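Long-range contacts in stage II sporulation protein SA (Bacillus subtilis, PDB 3O6Q), which acts as the toxin of a type II toxin-antitoxin system, killing sporulating cells unless its cognate antitoxin SpoIISB neutralises it: residues Leu23-Thr28 with Asp61-Thr66; Asp46-Gly51 with Ile144-Leu149; Lys54-Tyr59 with Ser140-Tyr145; Leu65-Cys70 with Ile122-Asp127. All coordinates share one frame; numbering follows the deposited sequence.

How the contacts relate
All four contacts lie in the predicted cytoplasmic domain, and they differ in burial and chemistry. Contacts 2 and 3 are buried and join the same two elements, helix 45-61 and helix 132-148, with centres 8 Å apart; both are packed by aromatic and aliphatic groups, with Tyr145 shared. Contact 4, its centre about 5 Å from the centre of the chain, is only partly buried; it pairs two strands through backbone hydrogen bonds, and Leu56 and Thr142 of contact 3 rest on its Ile122. Contact 1, also partly buried, sets the long helix 7-35 against a loop through an arginine and a water. It shares Leu65 and Thr66 with contact 4, and Asn64 O probably accepts a hydrogen bond from Ser126 OG there.

Contact 1 of 4, residues Leu23-Thr28 with Asp61-Thr66; sequences LNRLKT and DKMNLT
Arg25 and Leu65 meet through two contrasting torsions. In Arg25 the first torsion (chi1 -71°) sets CG opposite the carbonyl carbon, and the chain then runs extended out to NE, carrying the guanidinium away from helix 7-35 to the loop. Leu65 has CG wedged between its own N and carbonyl carbon (chi1 70°), and its CD2 comes to lie over the centre of one guanidinium face, with CD2 of Leu65 3.3 Å from CZ of Arg25. This is methyl-on-plane packing; NE meets a water, and NH1 and NH2 are hydrogen-bonded outside the segments. The water accepts from Arg25 NE at 3.3 Å and donates to Met63 O at 2.7 Å, linking helix to loop without any direct hydrogen bond across the segments. The partners of NH1 are Ile129 O, in a hydrogen bond, and Asp134 OD1, in a salt bridge.

Nearer the helix, Met63, present as selenomethionine, points its extended chain at the root of the arginine. Its SE sits 4.1 Å from Arg25 CB, and its CE is 3.6 Å from Arg25 O. One turn on, Thr28 CG2 touches Lys62 CB at 3.9 Å. The hydroxyl of that threonine turns back into the helix, where OG1 donates to Asn24 O at 3.1 Å; the same oxygen takes Thr28 N from the opposite face of its plane. The salt bridge with Asp134 suggests that the buried guanidinium is charged; together with the bond to Ile129 O it would offset the cost of burial against Leu65 and Met63.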
loop_
_atom_site.group_PDB
_atom_site.type_symbol
_atom_site.label_atom_id
_atom_site.label_comp_id
_atom_site.label_asym_id
_atom_site.label_seq_id
_atom_site.Cartn_x
_atom_site.Cartn_y
_atom_site.Cartn_z
ATOM N N LEU A 23 5.224 -6.047 -6.225
ATOM C CA LEU A 23 4.236 -7.046 -5.850
ATOM C C LEU A 23 4.675 -7.767 -4.579
ATOM O O LEU A 23 3.862 -7.920 -3.654
ATOM C CB LEU A 23 3.996 -8.038 -6.973
ATOM C CG LEU A 23 3.045 -9.221 -6.657
ATOM C CD1 LEU A 23 1.696 -8.765 -6.229
ATOM C CD2 LEU A 23 2.964 -10.149 -7.850
ATOM N N ASN A 24 5.943 -8.189 -4.510
ATOM C CA ASN A 24 6.458 -8.881 -3.299
ATOM C C ASN A 24 6.406 -7.993 -2.048
ATOM O O ASN A 24 5.984 -8.427 -0.950
ATOM C CB ASN A 24 7.895 -9.393 -3.475
ATOM C CG ASN A 24 8.010 -10.542 -4.478
ATOM O OD1 ASN A 24 7.024 -11.212 -4.801
ATOM N ND2 ASN A 24 9.239 -10.791 -4.964
ATOM N N ARG A 25 6.839 -6.756 -2.195
ATOM C CA ARG A 25 6.893 -5.859 -1.044
ATOM C C ARG A 25 5.466 -5.559 -0.594
ATOM O O ARG A 25 5.215 -5.458 0.588
ATOM C CB ARG A 25 7.663 -4.587 -1.379
ATOM C CG ARG A 25 9.114 -4.806 -1.535
ATOM C CD ARG A 25 9.900 -3.521 -1.752
ATOM N NE ARG A 25 11.322 -3.782 -1.862
ATOM C CZ ARG A 25 12.234 -2.890 -2.252
ATOM N NH1 ARG A 25 11.893 -1.649 -2.615
ATOM N NH2 ARG A 25 13.509 -3.268 -2.304
ATOM N N LEU A 26 4.533 -5.476 -1.538
ATOM C CA LEU A 26 3.144 -5.192 -1.192
ATOM C C LEU A 26 2.481 -6.430 -0.560
ATOM O O LEU A 26 1.736 -6.309 0.402
ATOM C CB LEU A 26 2.368 -4.642 -2.399
ATOM C CG LEU A 26 0.945 -4.174 -2.016
ATOM C CD1 LEU A 26 0.947 -3.071 -0.923
ATOM C CD2 LEU A 26 0.164 -3.751 -3.268
ATOM N N LYS A 27 2.813 -7.621 -1.056
ATOM C CA LYS A 27 2.444 -8.872 -0.374
ATOM C C LYS A 27 2.911 -8.923 1.077
ATOM O O LYS A 27 2.160 -9.259 1.981
ATOM C CB LYS A 27 3.035 -10.079 -1.113
ATOM C CG LYS A 27 2.269 -10.463 -2.362
ATOM C CD LYS A 27 3.007 -11.446 -3.201
ATOM C CE LYS A 27 3.024 -12.819 -2.562
ATOM N NZ LYS A 27 3.723 -13.733 -3.515
ATOM N N THR A 28 4.163 -8.606 1.307
ATOM C CA THR A 28 4.675 -8.524 2.670
ATOM C C THR A 28 3.962 -7.515 3.528
ATOM O O THR A 28 3.634 -7.797 4.665
ATOM C CB THR A 28 6.162 -8.241 2.653
ATOM O OG1 THR A 28 6.786 -9.325 1.935
ATOM C CG2 THR A 28 6.779 -8.146 4.076
ATOM N N ASP A 61 12.689 -4.803 7.507
ATOM C CA ASP A 61 13.387 -6.036 7.805
ATOM C C ASP A 61 12.965 -7.202 6.921
ATOM O O ASP A 61 13.792 -8.024 6.558
ATOM C CB ASP A 61 13.184 -6.413 9.254
ATOM C CG ASP A 61 13.961 -5.526 10.187
ATOM O OD1 ASP A 61 14.716 -4.637 9.695
ATOM O OD2 ASP A 61 13.782 -5.685 11.430
ATOM N N LYS A 62 11.698 -7.267 6.537
ATOM C CA LYS A 62 11.246 -8.389 5.732
ATOM C C LYS A 62 11.211 -8.123 4.206
ATOM O O LYS A 62 10.707 -8.942 3.457
ATOM C CB LYS A 62 9.885 -8.839 6.250
ATOM C CG LYS A 62 9.919 -9.398 7.686
ATOM C CD LYS A 62 8.638 -10.198 7.983
ATOM C CE LYS A 62 8.839 -11.358 8.964
ATOM N NZ LYS A 62 7.514 -12.092 9.195
HETATM N N MSE A 63 11.806 -7.016 3.767
HETATM C CA MSE A 63 11.677 -6.549 2.423
HETATM C C MSE A 63 12.979 -6.263 1.676
HETATM O O MSE A 63 12.938 -5.809 0.512
HETATM C CB MSE A 63 10.870 -5.254 2.413
HETATM C CG MSE A 63 9.393 -5.391 2.567
HETATM SE SE MSE A 63 8.656 -3.612 2.448
HETATM C CE MSE A 63 6.958 -3.916 3.324
ATOM N N ASN A 64 14.133 -6.510 2.255
ATOM C CA ASN A 64 15.335 -6.321 1.431
ATOM C C ASN A 64 15.639 -4.843 1.166
ATOM O O ASN A 64 15.941 -4.425 0.019
ATOM C CB ASN A 64 15.213 -7.117 0.107
ATOM C CG ASN A 64 15.159 -8.644 0.347
ATOM O OD1 ASN A 64 16.040 -9.198 1.001
ATOM N ND2 ASN A 64 14.109 -9.311 -0.158
ATOM N N LEU A 65 15.533 -4.081 2.260
ATOM C CA LEU A 65 15.865 -2.698 2.302
ATOM C C LEU A 65 15.961 -2.308 3.789
ATOM O O LEU A 65 15.438 -3.014 4.645
ATOM C CB LEU A 65 14.814 -1.860 1.527
ATOM C CG LEU A 65 13.367 -1.655 2.018
ATOM C CD1 LEU A 65 13.226 -0.333 2.734
ATOM C CD2 LEU A 65 12.379 -1.706 0.829
ATOM N N THR A 66 16.619 -1.186 4.083
ATOM C CA THR A 66 16.793 -0.691 5.443
ATOM C C THR A 66 16.036 0.623 5.597
ATOM O O THR A 66 16.156 1.495 4.772
ATOM C CB THR A 66 18.284 -0.426 5.739
ATOM O OG1 THR A 66 19.054 -1.575 5.388
ATOM C CG2 THR A 66 18.531 -0.143 7.210
HETATM O O HOH W 1 12.051 -6.958 -1.754
#

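Contact 2 of 4, residues Asp46-Gly51 with Ile144-Leu149; sequences DAYAEG and IYDLVL
The ring of Tyr48 takes the edge of Tyr145 on one face: Tyr145 CE2 stands 3.7 Å above the centre of the Tyr48 ring. The planes are 80° apart and the centroids 5.0 Å, which defines a T-shaped (edge-to-face) stack. At the rim of Tyr48, near its plane, Leu149 CD1 comes to 3.3 Å from CE1. The two tyrosine side chains run antiparallel alongside each other, each reaching toward the other helix.

Tyr145 has CG anti to its backbone N (chi1 -169°), which extends its ring toward helix 45-61 and carries the hydroxyl onto that backbone, where OH lies 3.3 Å from Gly51 CA; its hydrogen-bonding partner is Tyr41 O, on strand 38-42. Beyond the stack, Tyr48 OH is 3.0 Å from Asp146 OD2. Separately, Asp146 OD2 is hydrogen-bonded to a chain of another protein, probably the antitoxin. Ile144, Leu147 and Val148 also meet the second subunit.

The short axes come no nearer than 11.5 Å and run at 129°, a spacing bridged by the large rings. The result is an aromatic-packed helix-helix interface, in which a T-shaped tyrosine pair joins helix 45-61 to helix 132-148.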
loop_
_atom_site.group_PDB
_atom_site.type_symbol
_atom_site.label_atom_id
_atom_site.label_comp_id
_atom_site.label_asym_id
_atom_site.label_seq_id
_atom_site.Cartn_x
_atom_site.Cartn_y
_atom_site.Cartn_z
ATOM N N ASP A 46 9.821 11.682 21.771
ATOM C CA ASP A 46 10.768 10.555 21.678
ATOM C C ASP A 46 10.097 9.170 21.668
ATOM O O ASP A 46 10.549 8.287 20.937
ATOM C CB ASP A 46 11.819 10.620 22.794
ATOM C CG ASP A 46 12.749 11.833 22.669
ATOM O OD1 ASP A 46 12.991 12.311 21.522
ATOM O OD2 ASP A 46 13.254 12.289 23.726
ATOM N N ALA A 47 9.036 8.971 22.450
ATOM C CA ALA A 47 8.312 7.701 22.411
ATOM C C ALA A 47 7.704 7.517 21.030
ATOM O O ALA A 47 7.856 6.456 20.397
ATOM C CB ALA A 47 7.236 7.638 23.461
ATOM N N TYR A 48 6.990 8.542 20.579
ATOM C CA TYR A 48 6.409 8.537 19.255
ATOM C C TYR A 48 7.482 8.216 18.221
ATOM O O TYR A 48 7.280 7.362 17.376
ATOM C CB TYR A 48 5.760 9.899 18.946
ATOM C CG TYR A 48 4.759 9.876 17.804
ATOM C CD1 TYR A 48 3.385 9.876 18.056
ATOM C CD2 TYR A 48 5.173 9.827 16.486
ATOM C CE1 TYR A 48 2.428 9.842 17.011
ATOM C CE2 TYR A 48 4.233 9.787 15.443
ATOM C CZ TYR A 48 2.856 9.802 15.716
ATOM O OH TYR A 48 1.910 9.774 14.688
ATOM N N ALA A 49 8.612 8.913 18.265
ATOM C CA ALA A 49 9.649 8.696 17.229
ATOM C C ALA A 49 10.191 7.256 17.280
ATOM O O ALA A 49 10.445 6.662 16.243
ATOM C CB ALA A 49 10.776 9.719 17.310
ATOM N N GLU A 50 10.305 6.700 18.491
ATOM C CA GLU A 50 10.703 5.304 18.706
ATOM C C GLU A 50 9.749 4.290 18.098
ATOM O O GLU A 50 10.185 3.361 17.424
ATOM C CB GLU A 50 10.799 4.995 20.183
ATOM C CG GLU A 50 11.145 3.544 20.437
ATOM C CD GLU A 50 11.566 3.258 21.846
ATOM O OE1 GLU A 50 11.721 4.214 22.642
ATOM O OE2 GLU A 50 11.754 2.070 22.152
ATOM N N GLY A 51 8.456 4.467 18.352
ATOM C CA GLY A 51 7.436 3.649 17.739
ATOM C C GLY A 51 7.395 3.702 16.220
ATOM O O GLY A 51 7.205 2.680 15.562
ATOM N N ILE A 144 -0.745 5.155 9.365
ATOM C CA ILE A 144 -1.399 4.131 10.155
ATOM C C ILE A 144 -0.997 4.230 11.613
ATOM O O ILE A 144 -1.822 4.103 12.493
ATOM C CB ILE A 144 -1.067 2.737 9.644
ATOM C CG1 ILE A 144 -1.632 2.558 8.218
ATOM C CG2 ILE A 144 -1.609 1.673 10.617
ATOM C CD1 ILE A 144 -0.859 1.559 7.367
ATOM N N TYR A 145 0.267 4.503 11.883
ATOM C CA TYR A 145 0.703 4.695 13.271
ATOM C C TYR A 145 -0.091 5.779 13.969
ATOM O O TYR A 145 -0.604 5.572 15.083
ATOM C CB TYR A 145 2.190 5.012 13.339
ATOM C CG TYR A 145 2.797 4.968 14.724
ATOM C CD1 TYR A 145 3.270 3.772 15.266
ATOM C CD2 TYR A 145 2.940 6.129 15.485
ATOM C CE1 TYR A 145 3.856 3.735 16.522
ATOM C CE2 TYR A 145 3.535 6.093 16.725
ATOM C CZ TYR A 145 3.983 4.884 17.229
ATOM O OH TYR A 145 4.504 4.879 18.489
ATOM N N ASP A 146 -0.241 6.924 13.312
ATOM C CA ASP A 146 -0.958 8.046 13.934
ATOM C C ASP A 146 -2.417 7.683 14.180
ATOM O O ASP A 146 -2.979 7.996 15.233
ATOM C CB ASP A 146 -0.899 9.253 13.043
ATOM C CG ASP A 146 -1.307 10.522 13.776
ATOM O OD1 ASP A 146 -2.455 10.602 14.283
ATOM O OD2 ASP A 146 -0.476 11.452 13.873
ATOM N N LEU A 147 -3.020 6.996 13.212
ATOM C CA LEU A 147 -4.438 6.640 13.300
ATOM C C LEU A 147 -4.739 5.624 14.391
ATOM O O LEU A 147 -5.853 5.556 14.866
ATOM C CB LEU A 147 -4.928 6.076 11.975
ATOM C CG LEU A 147 -5.066 7.135 10.894
ATOM C CD1 LEU A 147 -5.190 6.443 9.535
ATOM C CD2 LEU A 147 -6.236 8.059 11.197
ATOM N N VAL A 148 -3.744 4.839 14.766
ATOM C CA VAL A 148 -3.909 3.829 15.758
ATOM C C VAL A 148 -3.803 4.407 17.184
ATOM O O VAL A 148 -4.244 3.766 18.136
ATOM C CB VAL A 148 -2.912 2.706 15.517
ATOM C CG1 VAL A 148 -2.552 2.047 16.807
ATOM C CG2 VAL A 148 -3.499 1.711 14.512
ATOM N N LEU A 149 -3.285 5.626 17.340
ATOM C CA LEU A 149 -3.226 6.260 18.675
ATOM C C LEU A 149 -4.607 6.567 19.282
ATOM O O LEU A 149 -5.536 6.927 18.554
ATOM C CB LEU A 149 -2.438 7.558 18.617
ATOM C CG LEU A 149 -0.960 7.420 18.365
ATOM C CD1 LEU A 149 -0.337 8.779 18.545
ATOM C CD2 LEU A 149 -0.403 6.432 19.366
#

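Contact 3 of 4, residues Lys54-Tyr59 with Ser140-Tyr145; sequences KLLKTY and SLTSIY
Leu141 lies across the ring of Tyr59, with both of its methyls on one face. CD2 of Leu141 is 3.7 Å from the ring centroid of Tyr59 and 13° off the normal, which marks a CH-pi contact; CD1 sits further back, 3.7 Å from Tyr59 CG. The leucine therefore spans the aromatic surface from above CG to above the ring centre.

Leu55 approaches from one turn earlier on helix 45-61. Its CG is anti to the backbone N (chi1 -176°), a setting that sends CD2 across to helix 132-148. There CD2 of Leu55 lies 3.6 Å from Leu141 O and 3.9 Å from Tyr145 CD1, filling the step between one turn and the next.

The pairing joins the C-terminal half of helix 45-61 to that of helix 132-148, whose local axes are 10.1 Å apart and inclined at 133°. Both helices belong to a layer packed on the antiparallel sheet, for Leu56 and Thr142 each touch Ile122 of strand 118-125. Leu56 extends its CD2 to 4.2 Å from Leu141 CD1 and also brushes Thr142 CG2, and the contact on this flank is made by methyl groups. On the far flank Tyr59 is backed by Leu32 and Leu33 of helix 7-35. Between the two, the branch carbon CG of Leu55 comes to 4.3 Å from Leu141 CD2, the same methyl that sits over the Tyr59 ring.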
loop_
_atom_site.group_PDB
_atom_site.type_symbol
_atom_site.label_atom_id
_atom_site.label_comp_id
_atom_site.label_asym_id
_atom_site.label_seq_id
_atom_site.Cartn_x
_atom_site.Cartn_y
_atom_site.Cartn_z
ATOM N N LYS A 54 10.403 1.730 15.043
ATOM C CA LYS A 54 10.286 0.247 15.174
ATOM C C LYS A 54 9.337 -0.355 14.151
ATOM O O LYS A 54 9.516 -1.491 13.715
ATOM C CB LYS A 54 9.844 -0.201 16.580
ATOM C CG LYS A 54 10.864 0.118 17.667
ATOM C CD LYS A 54 10.765 -0.785 18.884
ATOM C CE LYS A 54 11.980 -0.583 19.821
ATOM N NZ LYS A 54 11.953 -1.459 21.040
ATOM N N LEU A 55 8.338 0.425 13.764
ATOM C CA LEU A 55 7.348 -0.006 12.801
ATOM C C LEU A 55 7.967 -0.057 11.422
ATOM O O LEU A 55 7.819 -1.036 10.690
ATOM C CB LEU A 55 6.181 0.975 12.814
ATOM C CG LEU A 55 5.005 0.610 11.923
ATOM C CD1 LEU A 55 4.500 -0.781 12.256
ATOM C CD2 LEU A 55 3.898 1.730 12.012
ATOM N N LEU A 56 8.654 1.017 11.063
ATOM C CA LEU A 56 9.366 1.049 9.788
ATOM C C LEU A 56 10.317 -0.140 9.737
ATOM O O LEU A 56 10.321 -0.868 8.772
ATOM C CB LEU A 56 10.112 2.372 9.578
ATOM C CG LEU A 56 9.290 3.685 9.581
ATOM C CD1 LEU A 56 10.192 4.832 9.313
ATOM C CD2 LEU A 56 8.218 3.678 8.573
ATOM N N LYS A 57 11.071 -0.367 10.797
ATOM C CA LYS A 57 11.998 -1.483 10.834
ATOM C C LYS A 57 11.346 -2.845 10.722
ATOM O O LYS A 57 11.881 -3.719 10.063
ATOM C CB LYS A 57 12.864 -1.421 12.075
ATOM C CG LYS A 57 14.048 -0.493 11.870
ATOM C CD LYS A 57 14.760 -0.123 13.133
ATOM C CE LYS A 57 15.845 0.884 12.800
ATOM N NZ LYS A 57 16.422 1.427 14.041
ATOM N N THR A 58 10.176 -3.027 11.307
ATOM C CA THR A 58 9.485 -4.302 11.224
ATOM C C THR A 58 9.224 -4.688 9.762
ATOM O O THR A 58 9.429 -5.828 9.333
ATOM C CB THR A 58 8.166 -4.237 12.043
ATOM O OG1 THR A 58 8.495 -4.117 13.446
ATOM C CG2 THR A 58 7.298 -5.462 11.796
ATOM N N TYR A 59 8.812 -3.707 8.994
ATOM C CA TYR A 59 8.477 -3.896 7.600
ATOM C C TYR A 59 9.707 -3.990 6.712
ATOM O O TYR A 59 9.805 -4.887 5.873
ATOM C CB TYR A 59 7.523 -2.763 7.156
ATOM C CG TYR A 59 6.092 -3.036 7.591
ATOM C CD1 TYR A 59 5.709 -2.957 8.939
ATOM C CD2 TYR A 59 5.138 -3.462 6.665
ATOM C CE1 TYR A 59 4.381 -3.253 9.318
ATOM C CE2 TYR A 59 3.808 -3.727 7.040
ATOM C CZ TYR A 59 3.444 -3.642 8.347
ATOM O OH TYR A 59 2.132 -3.973 8.668
ATOM N N SER A 140 2.722 5.677 4.241
ATOM C CA SER A 140 1.476 5.021 4.649
ATOM C C SER A 140 1.528 4.479 6.044
ATOM O O SER A 140 0.583 4.620 6.808
ATOM C CB SER A 140 1.170 3.850 3.720
ATOM O OG SER A 140 0.828 4.373 2.435
ATOM N N LEU A 141 2.642 3.871 6.396
ATOM C CA LEU A 141 2.769 3.263 7.716
ATOM C C LEU A 141 2.800 4.300 8.843
ATOM O O LEU A 141 2.241 4.104 9.914
ATOM C CB LEU A 141 4.055 2.421 7.777
ATOM C CG LEU A 141 4.111 1.026 7.197
ATOM C CD1 LEU A 141 5.598 0.640 7.179
ATOM C CD2 LEU A 141 3.279 0.056 8.071
ATOM N N THR A 142 3.500 5.389 8.616
ATOM C CA THR A 142 3.501 6.513 9.551
ATOM C C THR A 142 2.088 7.027 9.737
ATOM O O THR A 142 1.725 7.417 10.832
ATOM C CB THR A 142 4.389 7.687 9.054
ATOM O OG1 THR A 142 3.858 8.217 7.840
ATOM C CG2 THR A 142 5.833 7.255 8.815
ATOM N N SER A 143 1.275 7.014 8.690
ATOM C CA SER A 143 -0.129 7.433 8.817
ATOM C C SER A 143 -0.943 6.444 9.614
ATOM O O SER A 143 -1.705 6.846 10.490
ATOM C CB SER A 143 -0.765 7.692 7.444
ATOM O OG SER A 143 -0.149 8.828 6.841
ATOM N N ILE A 144 -0.745 5.155 9.365
ATOM C CA ILE A 144 -1.399 4.131 10.155
ATOM C C ILE A 144 -0.997 4.230 11.613
ATOM O O ILE A 144 -1.822 4.103 12.493
ATOM C CB ILE A 144 -1.067 2.737 9.644
ATOM C CG1 ILE A 144 -1.632 2.558 8.218
ATOM C CG2 ILE A 144 -1.609 1.673 10.617
ATOM C CD1 ILE A 144 -0.859 1.559 7.367
ATOM N N TYR A 145 0.267 4.503 11.883
ATOM C CA TYR A 145 0.703 4.695 13.271
ATOM C C TYR A 145 -0.091 5.779 13.969
ATOM O O TYR A 145 -0.604 5.572 15.083
ATOM C CB TYR A 145 2.190 5.012 13.339
ATOM C CG TYR A 145 2.797 4.968 14.724
ATOM C CD1 TYR A 145 3.270 3.772 15.266
ATOM C CD2 TYR A 145 2.940 6.129 15.485
ATOM C CE1 TYR A 145 3.856 3.735 16.522
ATOM C CE2 TYR A 145 3.535 6.093 16.725
ATOM C CZ TYR A 145 3.983 4.884 17.229
ATOM O OH TYR A 145 4.504 4.879 18.489
#

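Contact 4 of 4, residues Leu65-Cys70 with Ile122-Asp127; sequences LTASLC and IKLTSD
Thr66 and Thr125 exchange both backbone bonds of a hydrogen-bonded antiparallel pair. Thr66 N donates to Thr125 O at 2.8 Å and Thr125 N returns one to Thr66 O at 3.0 Å; the first, at 167°, is close to straight. Two residues on, Ser68 N donates to Lys123 O at 3.0 Å and Lys123 N to Ser68 O at 2.9 Å. This second pair is more bent: the N-H...O angle from Ser68 N to Lys123 O is 138°.

Ala67 with Leu124 and Leu69 with Ile122 form the non-hydrogen-bonded pairs. Other backbone groups are engaged outside the pair: Leu69 N bonds to Asp53 OD1, Cys70 makes backbone bonds with Val121, and Ile122 and Leu124 with Ile111 and Val109 of the next strand. CA-H...O contacts add to the ladder, as from Leu124 CA to Thr66 O at 3.4 Å. Ser126 OG is hydrogen-bonded to Asn64 O, tying the end of strand 118-125 to the loop before strand 66-71.

On the apolar face Ala67 CB meets Leu124 CD2 at 3.4 Å, and Leu69 CD1 meets Ile122 CG1 at 3.8 Å. On the other face the two threonine side chains lie side by side. Cys70 is joined by a disulfide to a chain of another protein. The pairing joins strand 66-71, outermost within this chain, to strand 118-125; helices 45-61 and 132-148 cover the face of Ala67, Leu69, Ile122 and Leu124, consistent with a GAF-like domain.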
loop_
_atom_site.group_PDB
_atom_site.type_symbol
_atom_site.label_atom_id
_atom_site.label_comp_id
_atom_site.label_asym_id
_atom_site.label_seq_id
_atom_site.Cartn_x
_atom_site.Cartn_y
_atom_site.Cartn_z
ATOM N N LEU A 65 15.533 -4.081 2.260
ATOM C CA LEU A 65 15.865 -2.698 2.302
ATOM C C LEU A 65 15.961 -2.308 3.789
ATOM O O LEU A 65 15.438 -3.014 4.645
ATOM C CB LEU A 65 14.814 -1.860 1.527
ATOM C CG LEU A 65 13.367 -1.655 2.018
ATOM C CD1 LEU A 65 13.226 -0.333 2.734
ATOM C CD2 LEU A 65 12.379 -1.706 0.829
ATOM N N THR A 66 16.619 -1.186 4.083
ATOM C CA THR A 66 16.793 -0.691 5.443
ATOM C C THR A 66 16.036 0.623 5.597
ATOM O O THR A 66 16.156 1.495 4.772
ATOM C CB THR A 66 18.284 -0.426 5.739
ATOM O OG1 THR A 66 19.054 -1.575 5.388
ATOM C CG2 THR A 66 18.531 -0.143 7.210
ATOM N N ALA A 67 15.272 0.753 6.681
ATOM C CA ALA A 67 14.588 1.996 7.031
ATOM C C ALA A 67 15.043 2.449 8.424
ATOM O O ALA A 67 15.317 1.622 9.305
ATOM C CB ALA A 67 13.105 1.818 6.982
ATOM N N SER A 68 15.135 3.767 8.599
ATOM C CA SER A 68 15.544 4.388 9.857
ATOM C C SER A 68 14.851 5.731 9.979
ATOM O O SER A 68 14.436 6.310 8.984
ATOM C CB SER A 68 17.034 4.638 9.896
ATOM O OG SER A 68 17.771 3.481 9.611
ATOM N N LEU A 69 14.747 6.200 11.214
ATOM C CA LEU A 69 14.228 7.502 11.545
ATOM C C LEU A 69 15.390 8.274 12.130
ATOM O O LEU A 69 15.932 7.892 13.159
ATOM C CB LEU A 69 13.104 7.384 12.567
ATOM C CG LEU A 69 12.341 8.711 12.781
ATOM C CD1 LEU A 69 11.861 9.281 11.466
ATOM C CD2 LEU A 69 11.146 8.567 13.686
ATOM N N CYS A 70 15.803 9.340 11.450
ATOM C CA CYS A 70 17.014 10.037 11.813
ATOM C C CYS A 70 16.670 11.437 12.291
ATOM O O CYS A 70 15.843 12.116 11.688
ATOM C CB CYS A 70 17.968 10.087 10.610
ATOM S SG CYS A 70 18.570 8.494 10.058
ATOM N N ILE A 122 13.196 10.224 7.423
ATOM C CA ILE A 122 13.082 8.801 7.239
ATOM C C ILE A 122 14.073 8.410 6.133
ATOM O O ILE A 122 13.887 8.780 4.976
ATOM C CB ILE A 122 11.650 8.397 6.821
ATOM C CG1 ILE A 122 10.616 8.764 7.881
ATOM C CG2 ILE A 122 11.563 6.872 6.602
ATOM C CD1 ILE A 122 9.208 8.949 7.278
ATOM N N LYS A 123 15.113 7.668 6.499
ATOM C CA LYS A 123 16.081 7.137 5.555
ATOM C C LYS A 123 15.715 5.754 5.072
ATOM O O LYS A 123 15.684 4.829 5.868
ATOM C CB LYS A 123 17.444 7.058 6.224
ATOM C CG LYS A 123 18.605 6.609 5.330
ATOM C CD LYS A 123 19.925 6.772 6.059
ATOM C CE LYS A 123 21.097 6.209 5.263
ATOM N NZ LYS A 123 22.402 6.172 6.034
ATOM N N LEU A 124 15.481 5.613 3.768
ATOM C CA LEU A 124 15.336 4.302 3.103
ATOM C C LEU A 124 16.478 4.009 2.128
ATOM O O LEU A 124 16.680 4.750 1.149
ATOM C CB LEU A 124 14.049 4.243 2.302
ATOM C CG LEU A 124 12.749 4.662 3.012
ATOM C CD1 LEU A 124 11.627 4.566 2.019
ATOM C CD2 LEU A 124 12.466 3.842 4.278
ATOM N N THR A 125 17.205 2.917 2.365
ATOM C CA THR A 125 18.236 2.445 1.441
ATOM C C THR A 125 18.053 0.969 1.100
ATOM O O THR A 125 17.357 0.242 1.800
ATOM C CB THR A 125 19.641 2.559 2.030
ATOM O OG1 THR A 125 19.736 1.647 3.124
ATOM C CG2 THR A 125 19.934 3.993 2.463
ATOM N N SER A 126 18.721 0.527 0.038
ATOM C CA SER A 126 18.551 -0.826 -0.447
ATOM C C SER A 126 19.735 -1.172 -1.315
ATOM O O SER A 126 20.223 -0.343 -2.063
ATOM C CB SER A 126 17.255 -0.936 -1.259
ATOM O OG SER A 126 17.021 -2.242 -1.725
ATOM N N ASP A 127 20.165 -2.419 -1.218
ATOM C CA ASP A 127 21.143 -2.968 -2.134
ATOM C C ASP A 127 20.556 -3.231 -3.523
ATOM O O ASP A 127 21.287 -3.129 -4.503
ATOM C CB ASP A 127 21.756 -4.245 -1.557
ATOM C CG ASP A 127 22.868 -3.949 -0.556
ATOM O OD1 ASP A 127 23.757 -3.092 -0.847
ATOM O OD2 ASP A 127 22.860 -4.585 0.523
#